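Local atomic coordinates of NOVW (Streptomyces niveus, PDB entry 2C0Z), a protein that catalyses the 3-epimerisation of a dTDP-4-keto-6-deoxy sugar on the way to the deoxysugar of the antibiotic novobiocin. Residues N58-V63 / A137-L142; K81-V86 / T110-V115; R87-D92 / C131-E136. All coordinates share one frame; numbering follows the deposited sequence. Where two conformers were deposited one is given.

Contact 1 (N58-V63 / A137-L142)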
loop_
_atom_site.group_PDB
_atom_site.type_symbol
_atom_site.label_atom_id
_atom_site.label_comp_id
_atom_site.label_asym_id
_atom_site.label_seq_id
_atom_site.Cartn_x
_atom_site.Cartn_y
_atom_site.Cartn_z
ATOM N N ASN A 58 -2.394 5.919 -2.380
ATOM C CA ASN A 58 -2.133 7.096 -1.564
ATOM C C ASN A 58 -1.724 6.705 -0.161
ATOM O O ASN A 58 -1.994 5.585 0.294
ATOM C CB ASN A 58 -3.384 7.975 -1.450
ATOM C CG ASN A 58 -3.768 8.632 -2.778
ATOM O OD1 ASN A 58 -4.605 8.144 -3.477
ATOM N ND2 ASN A 58 -3.207 9.780 -3.051
ATOM N N LEU A 59 -1.051 7.641 0.498
ATOM C CA LEU A 59 -0.731 7.562 1.927
ATOM C C LEU A 59 -1.148 8.855 2.581
ATOM O O LEU A 59 -1.045 9.922 1.997
ATOM C CB LEU A 59 0.747 7.272 2.175
ATOM C CG LEU A 59 1.191 5.861 1.806
ATOM C CD1 LEU A 59 2.627 5.829 1.389
ATOM C CD2 LEU A 59 0.985 4.930 2.945
ATOM N N SER A 60 -1.663 8.764 3.800
ATOM C CA SER A 60 -1.895 9.966 4.600
ATOM C C SER A 60 -1.315 9.746 5.974
ATOM O O SER A 60 -1.372 8.647 6.497
ATOM C CB SER A 60 -3.369 10.305 4.653
ATOM O OG SER A 60 -4.093 9.366 5.357
ATOM N N VAL A 61 -0.737 10.793 6.537
ATOM C CA VAL A 61 -0.218 10.782 7.900
ATOM C C VAL A 61 -0.966 11.871 8.636
ATOM O O VAL A 61 -1.053 12.980 8.147
ATOM C CB VAL A 61 1.305 11.077 7.947
ATOM C CG1 VAL A 61 1.783 11.025 9.379
ATOM C CG2 VAL A 61 2.053 10.107 7.071
ATOM N N SER A 62 -1.578 11.541 9.756
ATOM C CA SER A 62 -2.403 12.492 10.494
ATOM C C SER A 62 -2.048 12.461 11.951
ATOM O O SER A 62 -1.764 11.421 12.487
ATOM C CB SER A 62 -3.872 12.113 10.378
ATOM O OG SER A 62 -4.219 12.040 9.049
ATOM N N VAL A 63 -2.114 13.620 12.585
ATOM C CA VAL A 63 -1.935 13.691 14.032
ATOM C C VAL A 63 -3.207 13.308 14.812
ATOM O O VAL A 63 -4.327 13.414 14.327
ATOM C CB VAL A 63 -1.393 15.084 14.444
ATOM C CG1 VAL A 63 -0.162 15.447 13.635
ATOM C CG2 VAL A 63 -2.413 16.137 14.262
ATOM N N ALA A 137 -0.883 8.720 12.817
ATOM C CA ALA A 137 -1.356 7.478 12.159
ATOM C C ALA A 137 -1.207 7.586 10.651
ATOM O O ALA A 137 -1.457 8.637 10.082
ATOM C CB ALA A 137 -2.807 7.227 12.500
ATOM N N THR A 138 -0.820 6.488 10.004
ATOM C CA THR A 138 -0.607 6.461 8.572
ATOM C C THR A 138 -1.561 5.475 7.901
ATOM O O THR A 138 -1.558 4.286 8.230
ATOM C CB THR A 138 0.845 6.000 8.297
ATOM O OG1 THR A 138 1.774 6.864 8.988
ATOM C CG2 THR A 138 1.172 6.106 6.805
ATOM N N LEU A 139 -2.387 5.982 6.992
ATOM C CA LEU A 139 -3.303 5.181 6.202
ATOM C C LEU A 139 -2.733 5.010 4.806
ATOM O O LEU A 139 -2.105 5.922 4.270
ATOM C CB LEU A 139 -4.675 5.841 6.104
ATOM C CG LEU A 139 -5.426 5.916 7.400
ATOM C CD1 LEU A 139 -6.794 6.495 7.096
ATOM C CD2 LEU A 139 -5.527 4.558 8.018
ATOM N N CYS A 140 -2.925 3.819 4.237
ATOM C CA CYS A 140 -2.605 3.530 2.861
ATOM C C CYS A 140 -3.897 3.170 2.144
ATOM O O CYS A 140 -4.712 2.395 2.680
ATOM C CB CYS A 140 -1.609 2.378 2.795
ATOM S SG CYS A 140 -1.057 1.983 1.136
ATOM N N TYR A 141 -4.116 3.740 0.969
ATOM C CA TYR A 141 -5.369 3.595 0.242
ATOM C C TYR A 141 -5.039 3.136 -1.164
ATOM O O TYR A 141 -4.134 3.690 -1.794
ATOM C CB TYR A 141 -6.110 4.965 0.061
ATOM C CG TYR A 141 -6.259 5.903 1.223
ATOM C CD1 TYR A 141 -5.167 6.579 1.726
ATOM C CD2 TYR A 141 -7.508 6.176 1.760
ATOM C CE1 TYR A 141 -5.290 7.495 2.760
ATOM C CE2 TYR A 141 -7.652 7.094 2.801
ATOM C CZ TYR A 141 -6.536 7.740 3.296
ATOM O OH TYR A 141 -6.634 8.652 4.339
ATOM N N LEU A 142 -5.759 2.141 -1.651
ATOM C CA LEU A 142 -5.771 1.786 -3.063
ATOM C C LEU A 142 -7.136 2.167 -3.628
ATOM O O LEU A 142 -8.174 1.817 -3.036
ATOM C CB LEU A 142 -5.511 0.308 -3.252
ATOM C CG LEU A 142 -4.351 -0.291 -2.444
ATOM C CD1 LEU A 142 -4.240 -1.789 -2.706
ATOM C CD2 LEU A 142 -3.048 0.392 -2.768
HETATM O O HOH W 1 -5.593 5.873 -3.649
HETATM O O HOH W 2 -3.676 9.435 8.281
#
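The ring of Tyr141 lies along the neighbouring strand with one edge turned to it, CD1 coming 3.9 Å from CB of Asn58 and the phenol reaching on to Ser60. There Tyr141 OH and Ser60 OG share a hydrogen bond of 2.8 Å, which fixes the far end of the ring. With chi1 at 67°, Ser60 OG stands between its own backbone N and carbonyl carbon, within range of both the phenol and a water that it shares with Ser62 OG and Ala137 O. Strands 56-63 and 136-143 run antiparallel here, as neighbours in one sheet of the RmlC-like cupin fold. Asn58, Ser60 and Ser62 form hydrogen-bonded pairs with Tyr141, Leu139 and Ala137; Ser60 N lies 2.9 Å from Leu139 O, and the other five N-H...O bonds are alike. Tyr141 is probably the proton donor of the epimerase and Asn58 probably contributes to substrate binding, which would make Ser60 a second-shell residue for the phenol. The other face of the sheet carries Leu59, Val61, Thr138 and Cys140. Leu59 CD2 bends back to 3.6 Å from Cys140 CB, while Val61 and Thr138 lie side by side, CG2 of the valine 3.8 Å from OG1 of the threonine. Asn58 OD1 accepts from Gln56 NE2, and Asn58 ND2 donates to Leu36 O of the second subunit, whose strand extends the sheet beyond residues 58-61.

Contact 2 (K81-V86 / T110-V115). With EDO (1,2-ethanediol), chain D.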
loop_
_atom_site.group_PDB
_atom_site.type_symbol
_atom_site.label_atom_id
_atom_site.label_comp_id
_atom_site.label_asym_id
_atom_site.label_seq_id
_atom_site.Cartn_x
_atom_site.Cartn_y
_atom_site.Cartn_z
ATOM N N LYS A 81 -12.570 2.164 -2.854
ATOM C CA LYS A 81 -11.340 2.365 -2.083
ATOM C C LYS A 81 -11.082 1.159 -1.201
ATOM O O LYS A 81 -12.008 0.565 -0.659
ATOM C CB LYS A 81 -11.456 3.596 -1.158
ATOM C CG LYS A 81 -11.362 4.924 -1.813
ATOM C CD LYS A 81 -11.334 6.026 -0.709
ATOM C CE LYS A 81 -10.298 7.071 -1.024
ATOM N NZ LYS A 81 -10.283 7.408 -2.474
ATOM N N TYR A 82 -9.809 0.855 -1.014
ATOM C CA TYR A 82 -9.345 -0.250 -0.184
ATOM C C TYR A 82 -8.322 0.343 0.749
ATOM O O TYR A 82 -7.243 0.746 0.325
ATOM C CB TYR A 82 -8.778 -1.319 -1.121
ATOM C CG TYR A 82 -8.547 -2.702 -0.559
ATOM C CD1 TYR A 82 -7.399 -2.982 0.146
ATOM C CD2 TYR A 82 -9.467 -3.723 -0.749
ATOM C CE1 TYR A 82 -7.156 -4.255 0.656
ATOM C CE2 TYR A 82 -9.242 -4.986 -0.263
ATOM C CZ TYR A 82 -8.066 -5.260 0.438
ATOM O OH TYR A 82 -7.848 -6.538 0.879
ATOM N N VAL A 83 -8.676 0.411 2.025
ATOM C CA VAL A 83 -7.958 1.199 3.014
ATOM C C VAL A 83 -7.407 0.360 4.152
ATOM O O VAL A 83 -8.096 -0.509 4.680
ATOM C CB VAL A 83 -8.768 2.414 3.514
ATOM C CG1 VAL A 83 -9.997 1.999 4.281
ATOM C CG2 VAL A 83 -7.895 3.359 4.339
ATOM N N THR A 84 -6.170 0.674 4.571
ATOM C CA THR A 84 -5.586 0.041 5.736
ATOM C C THR A 84 -4.704 0.999 6.510
ATOM O O THR A 84 -4.253 2.011 5.972
ATOM C CB THR A 84 -4.801 -1.217 5.295
ATOM O OG1 THR A 84 -4.543 -2.043 6.415
ATOM C CG2 THR A 84 -3.431 -0.906 4.731
ATOM N N CYS A 85 -4.496 0.726 7.787
ATOM C CA CYS A 85 -3.586 1.547 8.589
ATOM C C CYS A 85 -2.274 0.817 8.773
ATOM O O CYS A 85 -2.236 -0.295 9.297
ATOM C CB CYS A 85 -4.214 1.887 9.924
ATOM S SG CYS A 85 -3.101 2.768 11.055
ATOM N N VAL A 86 -1.215 1.425 8.256
ATOM C CA VAL A 86 0.116 0.784 8.227
ATOM C C VAL A 86 0.990 1.205 9.406
ATOM O O VAL A 86 2.041 0.607 9.653
ATOM C CB VAL A 86 0.845 0.999 6.917
ATOM C CG1 VAL A 86 0.092 0.339 5.741
ATOM C CG2 VAL A 86 1.106 2.458 6.656
ATOM N N THR A 110 -14.693 1.074 12.190
ATOM C CA THR A 110 -13.796 -0.073 12.300
ATOM C C THR A 110 -12.460 0.426 12.828
ATOM O O THR A 110 -11.956 1.443 12.371
ATOM C CB THR A 110 -13.548 -0.688 10.886
ATOM O OG1 THR A 110 -14.802 -1.086 10.283
ATOM C CG2 THR A 110 -12.763 -1.959 10.958
ATOM N N ARG A 111 -11.849 -0.304 13.764
ATOM C CA ARG A 111 -10.495 0.079 14.184
ATOM C C ARG A 111 -9.504 -0.514 13.184
ATOM O O ARG A 111 -9.450 -1.737 12.978
ATOM C CB ARG A 111 -10.196 -0.397 15.598
ATOM C CG ARG A 111 -8.831 0.010 16.073
ATOM C CD ARG A 111 -8.450 -0.652 17.373
ATOM N NE ARG A 111 -7.181 -0.175 17.899
ATOM C CZ ARG A 111 -7.072 0.734 18.856
ATOM N NH1 ARG A 111 -8.161 1.316 19.335
ATOM N NH2 ARG A 111 -5.874 1.113 19.288
ATOM N N LEU A 112 -8.792 0.376 12.501
ATOM C CA LEU A 112 -7.717 0.015 11.579
ATOM C C LEU A 112 -6.422 0.397 12.256
ATOM O O LEU A 112 -6.166 1.592 12.488
ATOM C CB LEU A 112 -7.874 0.726 10.227
ATOM C CG LEU A 112 -9.138 0.379 9.430
ATOM C CD1 LEU A 112 -9.084 1.080 8.063
ATOM C CD2 LEU A 112 -9.281 -1.123 9.293
ATOM N N ASP A 113 -5.610 -0.598 12.596
ATOM C CA ASP A 113 -4.351 -0.298 13.258
ATOM C C ASP A 113 -3.241 -1.180 12.738
ATOM O O ASP A 113 -3.455 -2.051 11.881
ATOM C CB ASP A 113 -4.502 -0.347 14.790
ATOM C CG ASP A 113 -4.825 -1.729 15.319
ATOM O OD1 ASP A 113 -4.509 -2.726 14.668
ATOM O OD2 ASP A 113 -5.384 -1.917 16.416
ATOM N N ASP A 114 -2.064 -0.926 13.276
ATOM C CA ASP A 114 -0.868 -1.654 12.895
ATOM C C ASP A 114 -0.607 -2.923 13.710
ATOM O O ASP A 114 0.493 -3.485 13.648
ATOM C CB ASP A 114 0.344 -0.735 12.910
ATOM C CG ASP A 114 0.703 -0.205 14.283
ATOM O OD1 ASP A 114 0.098 -0.624 15.293
ATOM O OD2 ASP A 114 1.626 0.666 14.407
ATOM N N VAL A 115 -1.625 -3.374 14.432
ATOM C CA VAL A 115 -1.571 -4.609 15.176
ATOM C C VAL A 115 -2.349 -5.698 14.448
ATOM O O VAL A 115 -1.790 -6.699 14.024
ATOM C CB VAL A 115 -2.125 -4.414 16.610
ATOM C CG1 VAL A 115 -2.121 -5.735 17.365
ATOM C CG2 VAL A 115 -1.264 -3.407 17.334
HETATM C C1 EDO D . 3.552 -5.483 14.690
HETATM O O1 EDO D . 3.326 -5.192 13.305
HETATM C C2 EDO D . 2.522 -4.859 15.637
HETATM O O2 EDO D . 2.565 -3.439 15.520
HETATM O O HOH W 3 -5.252 -1.379 9.584
#
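Leu112 and Val83 cross at about a right angle where two sheets of the cupin fold face each other, Leu112 CD1 resting 4.0 Å from Val83 CG1 in one of the valine's two conformers. Strand 81-85 belongs to one sheet and strand 110-113 to the other; their N-to-C directions make an angle of 63°, and no direct hydrogen bond joins the segments. Leu112 points toward strand 81-85, and chi1 (-63°, CG anti to the carbonyl carbon) with an extended chi2 brings CD1 to the backbone of Val83. Leu112 CB meets Cys85 CB at 3.9 Å. Cys85 points at the backbone of the other strand, and its CB sits 3.2 Å from Leu112 O. A water accepts from Cys85 N and probably donates to Asp113 O. Val83 also touches Tyr141, the probable proton donor, which places this packing beside the probable active site. After Asp113 the chain turns: Asp113 OD1 accepts from Val115 N in an Asx turn, and OD2 forms a salt bridge with Arg111. Asp114 OD2 accepts from Gly88 N of its own chain and salt-bridges Arg87 of the second subunit. Within this turn, a 1,2-ethanediol, probably from the crystallisation liquor, donates to Asp114 O, weakly from O1 and at 2.8 Å from O2.

Contact 3 (R87-D92 / C131-E136)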
loop_
_atom_site.group_PDB
_atom_site.type_symbol
_atom_site.label_atom_id
_atom_site.label_comp_id
_atom_site.label_asym_id
_atom_site.label_seq_id
_atom_site.Cartn_x
_atom_site.Cartn_y
_atom_site.Cartn_z
ATOM N N ARG A 87 0.584 2.237 10.131
ATOM C CA ARG A 87 1.294 2.683 11.326
ATOM C C ARG A 87 0.321 3.392 12.225
ATOM O O ARG A 87 -0.421 4.264 11.772
ATOM C CB ARG A 87 2.425 3.625 10.945
ATOM C CG ARG A 87 3.239 4.206 12.090
ATOM C CD ARG A 87 4.073 5.339 11.543
ATOM N NE ARG A 87 5.197 5.748 12.336
ATOM C CZ ARG A 87 6.261 6.434 11.847
ATOM N NH1 ARG A 87 6.388 6.811 10.515
ATOM N NH2 ARG A 87 7.227 6.738 12.710
ATOM N N GLY A 88 0.326 3.048 13.488
ATOM C CA GLY A 88 -0.562 3.683 14.424
ATOM C C GLY A 88 -1.936 3.045 14.439
ATOM O O GLY A 88 -2.092 1.835 14.233
ATOM N N ALA A 89 -2.934 3.869 14.744
ATOM C CA ALA A 89 -4.299 3.397 14.852
ATOM C C ALA A 89 -5.271 4.496 14.470
ATOM O O ALA A 89 -5.084 5.659 14.822
ATOM C CB ALA A 89 -4.607 2.906 16.292
ATOM N N VAL A 90 -6.325 4.113 13.766
ATOM C CA VAL A 90 -7.395 5.054 13.411
ATOM C C VAL A 90 -8.745 4.426 13.678
ATOM O O VAL A 90 -8.895 3.200 13.680
ATOM C CB VAL A 90 -7.390 5.575 11.953
ATOM C CG1 VAL A 90 -6.015 6.127 11.558
ATOM C CG2 VAL A 90 -7.935 4.551 10.960
ATOM N N PHE A 91 -9.718 5.289 13.965
ATOM C CA PHE A 91 -11.103 4.905 13.940
ATOM C C PHE A 91 -11.592 5.244 12.537
ATOM O O PHE A 91 -11.728 6.423 12.183
ATOM C CB PHE A 91 -11.856 5.683 15.013
ATOM C CG PHE A 91 -13.313 5.311 15.142
ATOM C CD1 PHE A 91 -13.671 4.065 15.632
ATOM C CD2 PHE A 91 -14.319 6.218 14.785
ATOM C CE1 PHE A 91 -15.033 3.713 15.791
ATOM C CE2 PHE A 91 -15.675 5.897 14.975
ATOM C CZ PHE A 91 -16.019 4.634 15.458
ATOM N N ASP A 92 -11.840 4.221 11.737
ATOM C CA ASP A 92 -12.210 4.385 10.335
ATOM C C ASP A 92 -13.715 4.281 10.176
ATOM O O ASP A 92 -14.346 3.370 10.710
ATOM C CB ASP A 92 -11.539 3.284 9.511
ATOM C CG ASP A 92 -11.689 3.518 8.050
ATOM O OD1 ASP A 92 -10.877 4.330 7.536
ATOM O OD2 ASP A 92 -12.621 3.005 7.381
ATOM N N CYS A 131 -10.586 9.134 12.165
ATOM C CA CYS A 131 -9.986 9.897 13.257
ATOM C C CYS A 131 -8.706 9.156 13.674
ATOM O O CYS A 131 -8.782 7.995 14.013
ATOM C CB CYS A 131 -10.943 9.916 14.441
ATOM S SG CYS A 131 -10.350 10.903 15.803
ATOM N N ALA A 132 -7.562 9.825 13.722
ATOM C CA ALA A 132 -6.346 9.246 14.277
ATOM C C ALA A 132 -6.470 9.082 15.792
ATOM O O ALA A 132 -6.761 10.048 16.488
ATOM C CB ALA A 132 -5.150 10.113 13.948
ATOM N N ILE A 133 -6.249 7.864 16.279
ATOM C CA ILE A 133 -6.286 7.527 17.696
ATOM C C ILE A 133 -4.888 7.659 18.286
ATOM O O ILE A 133 -4.700 8.179 19.412
ATOM C CB ILE A 133 -6.783 6.064 17.881
ATOM C CG1 ILE A 133 -8.232 5.891 17.455
ATOM C CG2 ILE A 133 -6.573 5.607 19.322
ATOM C CD1 ILE A 133 -8.613 4.383 17.284
ATOM N N SER A 134 -3.899 7.197 17.534
ATOM C CA SER A 134 -2.513 7.284 17.970
ATOM C C SER A 134 -2.014 8.682 17.791
ATOM O O SER A 134 -2.612 9.498 17.125
ATOM C CB SER A 134 -1.621 6.313 17.203
ATOM O OG SER A 134 -1.795 6.419 15.811
ATOM N N ASP A 135 -0.888 8.987 18.403
ATOM C CA ASP A 135 -0.389 10.342 18.344
ATOM C C ASP A 135 -0.265 10.774 16.880
ATOM O O ASP A 135 -0.608 11.902 16.530
ATOM C CB ASP A 135 0.951 10.438 19.081
ATOM C CG ASP A 135 0.781 10.385 20.602
ATOM O OD1 ASP A 135 -0.340 10.664 21.121
ATOM O OD2 ASP A 135 1.718 10.043 21.341
ATOM N N GLU A 136 0.223 9.879 16.044
ATOM C CA GLU A 136 0.148 10.041 14.581
ATOM C C GLU A 136 -0.260 8.709 13.999
ATOM O O GLU A 136 0.057 7.692 14.590
ATOM C CB GLU A 136 1.472 10.456 13.977
ATOM C CG GLU A 136 1.984 11.810 14.504
ATOM C CD GLU A 136 3.011 12.496 13.605
ATOM O OE1 GLU A 136 3.631 11.816 12.742
ATOM O OE2 GLU A 136 3.201 13.745 13.775
#
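Two neighbouring strands of the five-stranded antiparallel sheet, 89-96 and 126-132, meet here at the point where the second one ends in a turn. Phe91 and Cys131 make a hydrogen-bonded pair, with Phe91 N to Cys131 O and Cys131 N to Phe91 O both 2.9 Å. Val90 and Ala132 follow as a non-hydrogen-bonded pair, Val90 CB lying 3.5 Å from Cys131 O. Beyond them the regular ladder gives way, and Ala89 O accepts from Ile133 N and, weakly, from Ser134 N. Ile133 folds back along the strand it faces: CG1 is anti to the carbonyl carbon (chi1 -66°), and CD1 comes to 3.6 Å from Phe91 N and 4.2 Å from Phe91 CB. The aromatic ring itself leads away, toward Pro167. Ser134 takes over where the strand pairing stops. Its OG, held between its backbone N and carbonyl carbon, accepts from Ala89 N at 3.0 Å and donates to Glu136 O at 2.6 Å, so one hydroxyl ties the turn both to the opposite strand and to itself. Gly88 CA passes 3.3 Å from Ser134 OG. Arg87 NH1 forms a salt bridge with Asp114 OD2 of the second subunit. At the other end, Asp92 OD1 bonds His128, a probable substrate-binding residue. The arrangement is that of an antiparallel strand pair running into a turn, within the jelly-roll barrel of the cupins.

The three contacts lie with their centres 9 to 10 Å apart. Contact 1 and residues 81-86 of contact 2 belong to one sheet, in which strand 136-143 is flanked by strands 56-63 and 81-87. Contact 3 and residues 110-115 lie in the second sheet, with strand 89-96 between strands 107-113 and 126-132. The chain passes between the sheets repeatedly, for instance from 81-87 into 89-96 and from 126-132 into 136-143. Contacts 2 and 3 are nested inside the loop closed by contact 1, their segments alternating. Contacts 1 and 3 pair strands within a sheet; contact 2 packs the sheets together near the probable active site. All three reach the second subunit, contact 1 by strand pairing.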